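Local coordinates for protein lysine-sensitive aspartokinase 3 (Escherichia coli, PDB 2J0W) that phosphorylates L-aspartate with ATP to give 4-phospho-L-aspartate and ADP, the first step of lysine biosynthesis from aspartate, under feedback inhibition by lysine, at residues K404-F407 with G408-P412; R90-E93 with N94-V97; L207-A211 with L212-R216. All coordinates share one frame; numbering follows the deposited sequence.

Contact 1: K404-F407 with G408-P412; sequences KEVF and GVLEP
G408 meets the last turn of helix 402-407 through its backbone: its N lies 2.9 Å from K404 O, but the N-H points well off the oxygen (116°), and the hydrogen bond is weak. V409 follows, turned to the side, and spends its side chain on K442 and N446 of helix 436-448. L410 points its side chain back at the helix end. With its CG anti to the carbonyl carbon (chi1 -41°), it lays CD1 3.2 Å from V406 O and 4.2 Å from V406 CG1. The same methyl stands 4.2 Å from F407 CD2, coming at the ring obliquely, while V406 CG1 sits over one face of that ring, offset toward its rim. Beyond L410, E411 leads its carboxylate off the helix and packs on K404 of the second subunit. In this ACT domain, V406 and L410 both touch F429 of strand 426-432, and F407 packs on G403 of the second subunit. With one weak backbone bond and three apolar side chains in touch, this helix end is probably held more by apolar packing than by hydrogen bonds.

Contact 2: R90-E93 with N94-V97; sequences RLLE and NITV
T96 turns its OG1 anti to its own carbonyl carbon (chi1 -59°), which lays the hydroxyl back along the helix onto L92 O, and E93, bent at chi2 (59°), curls OE2 toward V97. This is mid-helix geometry, two turns of helix 82-102 in the amino acid kinase domain, with i to i+4 backbone bonds running from N94 N to R90 O through V97 N to E93 O. L92 O is gripped twice: T96 OG1 donates from 2.8 Å and T96 N from 2.9 Å, reaching the oxygen from opposite faces of the carbonyl plane. Replacing the threonine by a valine would probably leave L92 O with the backbone N-H as its one donor from this residue, and the side chain without its tie to the preceding turn. On the buried side L92 CD2 meets I95 CD1 at 4.2 Å. L92 continues onto I67 and F72 of helix 57-75 and I95 onto L64, while L91 leans on M121 and L124 of helix 108-131. N94 OD1 takes a weak hydrogen bond from H117, which also touches I95. On the exposed side E93 and V97 pass at a slant, V97 CG2 lying 3.8 Å from E93 OE2 and 3.2 Å from E93 O.

Contact 3: L207-A211 with L212-R216; sequences LLAEA and LHASR
A214 N bonds to A209 O (2.9 Å, 155°) and H213 N to E210 O (3.1 Å), the paired bonds of a Schellman motif that ends helix 200-211, with H213 in the left-handed region (phi 54°) as its C-prime residue. Just before it, L212 N still reaches back to L208 O at 2.9 Å, though the donor stands above the carbonyl plane, and makes a weak second bond to A209 O. Turning the chain at H213 brings A214 back against the helix, where its CB touches A209 CB at 4.0 Å. L212 folds its CB and CG over L208 O, CG 3.3 Å from that oxygen. The H213 ring, in contrast, lies on the exposed side; chi1 of -41° swings it alongside its own backbone N, near the last carbonyls of the helix, and A211 O sits over one face, 4.0 Å above the plane and displaced toward the rim. E210 spends its carboxylate outside the turn, OE1 in a salt bridge with R269. The turn leads straight into strand 216-221: A209 and A214 both pack on V6 of the neighbouring parallel strand 5-9, L208 and L212 share L35 of strand 33-38, and L212 also reaches L170 and L174 of helix 159-176.

All three are local contacts within one stretch of chain, in or at the end of a helix, and no two touch. Contacts 2 and 3 belong to the amino acid kinase domain; contact 1 lies in the ACT region required for homodimerization, 54 Å from contact 2 between centres. Each has a buried apolar side and an exposed one: V406, F407 and L410 against E411; L92 and I95 against R90, E93 and V97; L208, A209 and L212 against H213. Contact 2, inside a helix and rich in regular backbone bonds, packs on other helices. Contact 3 ends its helix with a hydrogen-bonded motif beside the central sheet; contact 1, with one weak bond, lies against strand 426-432 and helix 436-448 and alone reaches a second subunit.

Contact 1: K404-F407 with G408-P412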
loop_
_atom_site.group_PDB
_atom_site.type_symbol
_atom_site.label_atom_id
_atom_site.label_comp_id
_atom_site.label_asym_id
_atom_site.label_seq_id
_atom_site.Cartn_x
_atom_site.Cartn_y
_atom_site.Cartn_z
ATOM N N LYS A 404 -2.702 -11.213 -16.619
ATOM C CA LYS A 404 -3.655 -11.870 -17.508
ATOM C C LYS A 404 -4.048 -13.228 -16.943
ATOM O O LYS A 404 -5.233 -13.599 -16.914
ATOM C CB LYS A 404 -3.026 -12.038 -18.903
ATOM C CG LYS A 404 -3.943 -12.607 -20.007
ATOM C CD LYS A 404 -4.046 -14.129 -19.978
ATOM C CE LYS A 404 -4.984 -14.628 -21.074
ATOM N NZ LYS A 404 -5.161 -16.111 -21.069
ATOM N N GLU A 405 -3.038 -13.956 -16.478
ATOM C CA GLU A 405 -3.233 -15.287 -15.930
ATOM C C GLU A 405 -4.210 -15.324 -14.757
ATOM O O GLU A 405 -5.025 -16.243 -14.657
ATOM C CB GLU A 405 -1.882 -15.860 -15.504
ATOM C CG GLU A 405 -1.842 -17.376 -15.497
ATOM C CD GLU A 405 -2.246 -17.972 -16.835
ATOM O OE1 GLU A 405 -3.442 -17.883 -17.195
ATOM O OE2 GLU A 405 -1.363 -18.526 -17.527
ATOM N N VAL A 406 -4.134 -14.323 -13.883
ATOM C CA VAL A 406 -4.999 -14.254 -12.709
ATOM C C VAL A 406 -6.369 -13.632 -12.945
ATOM O O VAL A 406 -7.378 -14.143 -12.464
ATOM C CB VAL A 406 -4.334 -13.451 -11.557
ATOM C CG1 VAL A 406 -5.382 -13.083 -10.511
ATOM C CG2 VAL A 406 -3.225 -14.264 -10.904
ATOM N N PHE A 407 -6.405 -12.530 -13.684
ATOM C CA PHE A 407 -7.657 -11.825 -13.915
ATOM C C PHE A 407 -8.371 -12.145 -15.223
ATOM O O PHE A 407 -9.344 -11.479 -15.576
ATOM C CB PHE A 407 -7.406 -10.318 -13.797
ATOM C CG PHE A 407 -6.710 -9.921 -12.522
ATOM C CD1 PHE A 407 -5.329 -10.020 -12.402
ATOM C CD2 PHE A 407 -7.440 -9.500 -11.426
ATOM C CE1 PHE A 407 -4.691 -9.706 -11.204
ATOM C CE2 PHE A 407 -6.812 -9.185 -10.224
ATOM C CZ PHE A 407 -5.437 -9.288 -10.112
ATOM N N GLY A 408 -7.900 -13.168 -15.931
ATOM C CA GLY A 408 -8.526 -13.546 -17.186
ATOM C C GLY A 408 -9.855 -14.249 -16.971
ATOM O O GLY A 408 -10.760 -14.189 -17.814
ATOM N N VAL A 409 -9.976 -14.895 -15.815
ATOM C CA VAL A 409 -11.174 -15.645 -15.456
ATOM C C VAL A 409 -12.173 -14.885 -14.587
ATOM O O VAL A 409 -13.347 -15.253 -14.507
ATOM C CB VAL A 409 -10.794 -16.907 -14.682
ATOM C CG1 VAL A 409 -11.950 -17.884 -14.688
ATOM C CG2 VAL A 409 -9.541 -17.518 -15.276
ATOM N N LEU A 410 -11.702 -13.822 -13.945
ATOM C CA LEU A 410 -12.517 -13.030 -13.030
ATOM C C LEU A 410 -13.323 -11.904 -13.647
ATOM O O LEU A 410 -13.812 -11.030 -12.935
ATOM C CB LEU A 410 -11.606 -12.474 -11.941
ATOM C CG LEU A 410 -10.606 -13.554 -11.509
ATOM C CD1 LEU A 410 -9.609 -13.007 -10.509
ATOM C CD2 LEU A 410 -11.371 -14.722 -10.925
ATOM N N GLU A 411 -13.466 -11.930 -14.968
ATOM C CA GLU A 411 -14.210 -10.895 -15.679
ATOM C C GLU A 411 -15.561 -10.629 -15.042
ATOM O O GLU A 411 -15.919 -9.481 -14.782
ATOM C CB GLU A 411 -14.405 -11.283 -17.144
ATOM C CG GLU A 411 -15.424 -10.426 -17.880
ATOM C CD GLU A 411 -15.553 -10.801 -19.336
ATOM O OE1 GLU A 411 -15.227 -11.958 -19.685
ATOM O OE2 GLU A 411 -15.994 -9.944 -20.128
ATOM N N PRO A 412 -16.330 -11.692 -14.781
ATOM C CA PRO A 412 -17.657 -11.581 -14.169
ATOM C C PRO A 412 -17.718 -11.067 -12.719
ATOM O O PRO A 412 -18.808 -10.960 -12.148
ATOM C CB PRO A 412 -18.197 -13.006 -14.296
ATOM C CG PRO A 412 -16.949 -13.842 -14.185
ATOM C CD PRO A 412 -16.019 -13.098 -15.099
#

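Contact 2: R90-E93 with N94-V97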
loop_
_atom_site.group_PDB
_atom_site.type_symbol
_atom_site.label_atom_id
_atom_site.label_comp_id
_atom_site.label_asym_id
_atom_site.label_seq_id
_atom_site.Cartn_x
_atom_site.Cartn_y
_atom_site.Cartn_z
ATOM N N ARG A 90 -13.491 -33.237 38.442
ATOM C CA ARG A 90 -13.071 -31.949 38.981
ATOM C C ARG A 90 -13.121 -30.959 37.840
ATOM O O ARG A 90 -13.838 -29.960 37.905
ATOM C CB ARG A 90 -11.650 -32.029 39.555
ATOM C CG ARG A 90 -11.590 -32.332 41.060
ATOM C CD ARG A 90 -12.668 -33.346 41.499
ATOM N NE ARG A 90 -14.017 -32.768 41.493
ATOM C CZ ARG A 90 -15.146 -33.472 41.513
ATOM N NH1 ARG A 90 -15.105 -34.797 41.540
ATOM N NH2 ARG A 90 -16.319 -32.849 41.500
ATOM N N LEU A 91 -12.374 -31.260 36.781
ATOM C CA LEU A 91 -12.336 -30.394 35.611
ATOM C C LEU A 91 -13.769 -30.064 35.194
ATOM O O LEU A 91 -14.140 -28.888 35.085
ATOM C CB LEU A 91 -11.572 -31.080 34.472
ATOM C CG LEU A 91 -10.144 -31.498 34.853
ATOM C CD1 LEU A 91 -9.462 -32.124 33.664
ATOM C CD2 LEU A 91 -9.349 -30.293 35.336
ATOM N N LEU A 92 -14.583 -31.097 34.989
ATOM C CA LEU A 92 -15.966 -30.862 34.603
ATOM C C LEU A 92 -16.659 -29.988 35.626
ATOM O O LEU A 92 -17.331 -29.025 35.269
ATOM C CB LEU A 92 -16.718 -32.178 34.446
ATOM C CG LEU A 92 -16.353 -32.931 33.170
ATOM C CD1 LEU A 92 -17.251 -34.133 33.040
ATOM C CD2 LEU A 92 -16.507 -32.012 31.957
ATOM N N GLU A 93 -16.484 -30.308 36.899
ATOM C CA GLU A 93 -17.112 -29.518 37.942
ATOM C C GLU A 93 -16.612 -28.078 37.884
ATOM O O GLU A 93 -17.401 -27.135 37.988
ATOM C CB GLU A 93 -16.823 -30.119 39.324
ATOM C CG GLU A 93 -17.462 -29.354 40.487
ATOM C CD GLU A 93 -18.985 -29.273 40.390
ATOM O OE1 GLU A 93 -19.622 -30.339 40.248
ATOM O OE2 GLU A 93 -19.543 -28.151 40.461
ATOM N N ASN A 94 -15.307 -27.896 37.703
ATOM C CA ASN A 94 -14.773 -26.541 37.666
ATOM C C ASN A 94 -15.302 -25.805 36.451
ATOM O O ASN A 94 -15.658 -24.626 36.527
ATOM C CB ASN A 94 -13.249 -26.549 37.644
ATOM C CG ASN A 94 -12.663 -25.194 37.998
ATOM O OD1 ASN A 94 -11.997 -24.554 37.179
ATOM N ND2 ASN A 94 -12.919 -24.742 39.227
ATOM N N ILE A 95 -15.360 -26.513 35.329
ATOM C CA ILE A 95 -15.864 -25.928 34.095
ATOM C C ILE A 95 -17.265 -25.416 34.404
ATOM O O ILE A 95 -17.637 -24.288 34.039
ATOM C CB ILE A 95 -15.918 -26.989 32.956
ATOM C CG1 ILE A 95 -14.495 -27.332 32.504
ATOM C CG2 ILE A 95 -16.750 -26.483 31.790
ATOM C CD1 ILE A 95 -14.413 -28.375 31.400
ATOM N N THR A 96 -18.026 -26.247 35.111
ATOM C CA THR A 96 -19.380 -25.896 35.476
ATOM C C THR A 96 -19.425 -24.612 36.294
ATOM O O THR A 96 -20.154 -23.685 35.947
ATOM C CB THR A 96 -20.039 -27.044 36.255
ATOM O OG1 THR A 96 -20.030 -28.223 35.437
ATOM C CG2 THR A 96 -21.481 -26.692 36.635
ATOM N N VAL A 97 -18.639 -24.526 37.366
ATOM C CA VAL A 97 -18.681 -23.305 38.177
ATOM C C VAL A 97 -18.241 -22.090 37.376
ATOM O O VAL A 97 -18.822 -21.012 37.521
ATOM C CB VAL A 97 -17.810 -23.390 39.458
ATOM C CG1 VAL A 97 -18.270 -22.311 40.457
ATOM C CG2 VAL A 97 -17.916 -24.767 40.084
#

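Contact 3: L207-A211 with L212-R216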
loop_
_atom_site.group_PDB
_atom_site.type_symbol
_atom_site.label_atom_id
_atom_site.label_comp_id
_atom_site.label_asym_id
_atom_site.label_seq_id
_atom_site.Cartn_x
_atom_site.Cartn_y
_atom_site.Cartn_z
ATOM N N LEU A 207 6.935 -23.964 18.702
ATOM C CA LEU A 207 7.600 -23.258 19.804
ATOM C C LEU A 207 8.482 -24.126 20.690
ATOM O O LEU A 207 9.641 -23.786 20.956
ATOM C CB LEU A 207 6.557 -22.542 20.676
ATOM C CG LEU A 207 5.761 -21.426 19.984
ATOM C CD1 LEU A 207 4.514 -21.104 20.793
ATOM C CD2 LEU A 207 6.638 -20.193 19.797
ATOM N N LEU A 208 7.923 -25.237 21.159
ATOM C CA LEU A 208 8.647 -26.160 22.030
ATOM C C LEU A 208 9.735 -26.906 21.252
ATOM O O LEU A 208 10.743 -27.342 21.824
ATOM C CB LEU A 208 7.660 -27.152 22.655
ATOM C CG LEU A 208 6.522 -26.517 23.462
ATOM C CD1 LEU A 208 5.283 -27.390 23.400
ATOM C CD2 LEU A 208 6.968 -26.320 24.885
ATOM N N ALA A 209 9.518 -27.044 19.944
ATOM C CA ALA A 209 10.473 -27.713 19.068
ATOM C C ALA A 209 11.737 -26.852 19.014
ATOM O O ALA A 209 12.854 -27.358 19.153
ATOM C CB ALA A 209 9.885 -27.873 17.679
ATOM N N GLU A 210 11.546 -25.548 18.823
ATOM C CA GLU A 210 12.658 -24.614 18.774
ATOM C C GLU A 210 13.344 -24.549 20.122
ATOM O O GLU A 210 14.569 -24.639 20.214
ATOM C CB GLU A 210 12.168 -23.222 18.401
ATOM C CG GLU A 210 13.110 -22.113 18.817
ATOM C CD GLU A 210 12.742 -20.794 18.184
ATOM O OE1 GLU A 210 11.537 -20.457 18.172
ATOM O OE2 GLU A 210 13.655 -20.091 17.701
ATOM N N ALA A 211 12.545 -24.391 21.170
ATOM C CA ALA A 211 13.073 -24.303 22.529
ATOM C C ALA A 211 13.850 -25.544 22.950
ATOM O O ALA A 211 14.762 -25.452 23.774
ATOM C CB ALA A 211 11.940 -24.045 23.519
ATOM N N LEU A 212 13.491 -26.702 22.397
ATOM C CA LEU A 212 14.175 -27.937 22.751
ATOM C C LEU A 212 15.175 -28.424 21.701
ATOM O O LEU A 212 15.724 -29.514 21.819
ATOM C CB LEU A 212 13.153 -29.034 23.030
ATOM C CG LEU A 212 12.236 -28.904 24.258
ATOM C CD1 LEU A 212 11.230 -30.066 24.264
ATOM C CD2 LEU A 212 13.056 -28.907 25.538
ATOM N N HIS A 213 15.408 -27.618 20.672
ATOM C CA HIS A 213 16.342 -27.993 19.603
ATOM C C HIS A 213 15.957 -29.347 19.020
ATOM O O HIS A 213 16.725 -30.303 19.068
ATOM C CB HIS A 213 17.761 -28.080 20.151
ATOM C CG HIS A 213 18.099 -26.972 21.113
ATOM N ND1 HIS A 213 18.069 -25.641 20.767
ATOM C CD2 HIS A 213 18.446 -27.015 22.422
ATOM C CE1 HIS A 213 18.382 -24.900 21.824
ATOM N NE2 HIS A 213 18.614 -25.710 22.836
ATOM N N ALA A 214 14.758 -29.420 18.462
ATOM C CA ALA A 214 14.261 -30.654 17.867
ATOM C C ALA A 214 14.706 -30.770 16.418
ATOM O O ALA A 214 14.966 -29.767 15.745
ATOM C CB ALA A 214 12.741 -30.681 17.929
ATOM N N SER A 215 14.780 -32.005 15.944
ATOM C CA SER A 215 15.168 -32.278 14.578
ATOM C C SER A 215 13.961 -32.092 13.686
ATOM O O SER A 215 14.095 -31.944 12.470
ATOM C CB SER A 215 15.670 -33.715 14.429
ATOM O OG SER A 215 15.697 -34.396 15.667
ATOM N N ARG A 216 12.768 -32.113 14.270
ATOM C CA ARG A 216 11.558 -31.965 13.462
ATOM C C ARG A 216 10.236 -31.865 14.222
ATOM O O ARG A 216 10.132 -32.214 15.398
ATOM C CB ARG A 216 11.446 -33.131 12.487
ATOM C CG ARG A 216 10.217 -33.088 11.585
ATOM C CD ARG A 216 10.089 -34.365 10.781
ATOM N NE ARG A 216 10.399 -35.517 11.616
ATOM C CZ ARG A 216 10.197 -36.776 11.258
ATOM N NH1 ARG A 216 9.679 -37.051 10.067
ATOM N NH2 ARG A 216 10.516 -37.754 12.096
#